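Local coordinates for protein replisome organizer (Bacillus phage SPP1, PDB 1NO1) that probably loads the replicative helicase during phage DNA replication while holding its activity in check, at residues Gln8-Val13 and Gly28-Trp33. Numbering follows the deposited sequence.
Sequences QILKAV and GTVKAW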
loop_
_atom_site.group_PDB
_atom_site.type_symbol
_atom_site.label_atom_id
_atom_site.label_comp_id
_atom_site.label_asym_id
_atom_site.label_seq_id
_atom_site.Cartn_x
_atom_site.Cartn_y
_atom_site.Cartn_z
ATOM N N GLN A 8 -1.352 -5.138 5.849
ATOM C CA GLN A 8 -0.071 -4.561 6.278
ATOM C C GLN A 8 0.459 -3.489 5.346
ATOM O O GLN A 8 0.960 -2.494 5.814
ATOM C CB GLN A 8 1.077 -5.559 6.365
ATOM C CG GLN A 8 0.808 -6.886 6.908
ATOM C CD GLN A 8 2.084 -7.530 7.458
ATOM O OE1 GLN A 8 2.136 -8.763 7.646
ATOM N NE2 GLN A 8 3.113 -6.704 7.737
ATOM N N ILE A 9 0.428 -3.726 4.035
ATOM C CA ILE A 9 0.865 -2.701 3.102
ATOM C C ILE A 9 0.134 -1.392 3.414
ATOM O O ILE A 9 0.756 -0.335 3.532
ATOM C CB ILE A 9 0.548 -3.134 1.666
ATOM C CG1 ILE A 9 1.422 -4.328 1.290
ATOM C CG2 ILE A 9 0.759 -1.970 0.681
ATOM C CD1 ILE A 9 2.916 -3.944 1.281
ATOM N N LEU A 10 -1.178 -1.450 3.605
ATOM C CA LEU A 10 -1.911 -0.203 3.829
ATOM C C LEU A 10 -1.560 0.461 5.177
ATOM O O LEU A 10 -1.581 1.677 5.312
ATOM C CB LEU A 10 -3.420 -0.406 3.688
ATOM C CG LEU A 10 -3.895 -0.602 2.234
ATOM C CD1 LEU A 10 -5.275 -1.235 2.169
ATOM C CD2 LEU A 10 -3.877 0.717 1.436
ATOM N N LYS A 11 -1.216 -0.341 6.165
ATOM C CA LYS A 11 -0.839 0.197 7.478
ATOM C C LYS A 11 0.517 0.909 7.381
ATOM O O LYS A 11 0.774 1.879 8.096
ATOM C CB LYS A 11 -0.812 -0.934 8.510
ATOM C CG LYS A 11 -0.089 -0.628 9.808
ATOM C CD LYS A 11 -1.030 -0.106 10.897
ATOM C CE LYS A 11 -0.257 0.257 12.168
ATOM N NZ LYS A 11 -1.223 0.531 13.306
ATOM N N ALA A 12 1.368 0.450 6.469
ATOM C CA ALA A 12 2.678 1.068 6.282
ATOM C C ALA A 12 2.557 2.427 5.560
ATOM O O ALA A 12 3.231 3.416 5.929
ATOM C CB ALA A 12 3.631 0.109 5.539
ATOM N N VAL A 13 1.702 2.483 4.550
ATOM C CA VAL A 13 1.491 3.722 3.831
ATOM C C VAL A 13 1.029 4.777 4.841
ATOM O O VAL A 13 1.502 5.938 4.880
ATOM C CB VAL A 13 0.410 3.549 2.742
ATOM C CG1 VAL A 13 0.038 4.911 2.132
ATOM C CG2 VAL A 13 0.884 2.585 1.651
ATOM N N GLY A 28 -13.074 -1.526 2.439
ATOM C CA GLY A 28 -13.276 -1.476 0.993
ATOM C C GLY A 28 -12.001 -1.275 0.180
ATOM O O GLY A 28 -11.831 -1.893 -0.874
ATOM N N THR A 29 -11.107 -0.412 0.664
ATOM C CA THR A 29 -9.813 -0.211 0.037
ATOM C C THR A 29 -8.977 -1.497 0.093
ATOM O O THR A 29 -8.268 -1.824 -0.867
ATOM C CB THR A 29 -9.086 0.962 0.708
ATOM O OG1 THR A 29 -9.693 2.198 0.296
ATOM C CG2 THR A 29 -7.654 1.100 0.207
ATOM N N VAL A 30 -9.050 -2.230 1.208
ATOM C CA VAL A 30 -8.317 -3.487 1.307
ATOM C C VAL A 30 -8.808 -4.453 0.221
ATOM O O VAL A 30 -8.018 -5.077 -0.508
ATOM C CB VAL A 30 -8.529 -4.181 2.680
ATOM C CG1 VAL A 30 -8.063 -5.607 2.613
ATOM C CG2 VAL A 30 -7.772 -3.457 3.790
ATOM N N LYS A 31 -10.124 -4.554 0.097
ATOM C CA LYS A 31 -10.689 -5.456 -0.879
ATOM C C LYS A 31 -10.278 -5.099 -2.328
ATOM O O LYS A 31 -9.952 -5.999 -3.114
ATOM C CB LYS A 31 -12.219 -5.577 -0.711
ATOM N N ALA A 32 -10.281 -3.814 -2.677
ATOM C CA ALA A 32 -9.959 -3.414 -4.051
ATOM C C ALA A 32 -8.457 -3.522 -4.380
ATOM O O ALA A 32 -8.096 -4.020 -5.446
ATOM C CB ALA A 32 -10.485 -2.003 -4.352
ATOM N N TRP A 33 -7.576 -3.063 -3.482
ATOM C CA TRP A 33 -6.131 -3.215 -3.720
ATOM C C TRP A 33 -5.754 -4.733 -3.860
ATOM O O TRP A 33 -4.860 -5.124 -4.649
ATOM C CB TRP A 33 -5.287 -2.459 -2.651
ATOM C CG TRP A 33 -5.267 -0.936 -2.761
ATOM C CD1 TRP A 33 -6.292 -0.113 -3.224
ATOM C CD2 TRP A 33 -4.174 -0.053 -2.444
ATOM N NE1 TRP A 33 -5.891 1.204 -3.182
ATOM C CE2 TRP A 33 -4.604 1.271 -2.713
ATOM C CE3 TRP A 33 -2.871 -0.246 -1.950
ATOM C CZ2 TRP A 33 -3.769 2.387 -2.547
ATOM C CZ3 TRP A 33 -2.042 0.876 -1.743
ATOM C CH2 TRP A 33 -2.497 2.176 -2.045
#
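Leu-10 of helix 3-16 packs against helix 26-37 and meets three side chains at once: Thr-29, Val-30 and Trp-33. Its fork divides the work. Methyl CD1 goes to the first turn of the segment, lying 3.7 Å from Val-30 CG2 and 3.9 Å from Thr-29 CG2, whereas CD2 settles over the tryptophan. There CD2 stands 3.7 Å from the centroid of the six-membered ring of Trp-33, only 16° off the ring normal, a CH-pi contact made on the face. With CG beside the backbone N and anti to the carbonyl carbon (chi1 -73°), the fork ends up between Val-30 and Trp-33, and a branched tip suits a place where one residue must touch both an aromatic face and two methyl groups.

Threonine's methyl, CG2 of Thr-29, lies anti to the backbone N and comes to the leucine, 4.0 Å from Leu-10 CD2; it also sits above the same face of the Trp-33 ring, near its rim, while OG1 lies beside the backbone N. The beta-branch of Val-30 puts CG2, anti to the carbonyl carbon, against Leu-10 CD1, so a short side chain set to one side suffices. The flat indole gives Leu-10 a broad apolar surface one helical turn beyond Thr-29.

The helix segments run at 118° with axes 10.8 Å apart, a spacing spanned mainly by Leu-10 and Trp-33, with Leu-10 and Val-30 the closest pair of CA atoms. Phe-21, in the loop between the helices, also touches Leu-10, while Ile-9 and Ala-12 turn to helix 42-55, so helix 3-16 contributes to two interfaces of this small helical domain. No hydrogen bond or salt bridge joins the segments; cohesion here rests on dispersion, the CH-pi contact and the burial of Leu-10 away from water.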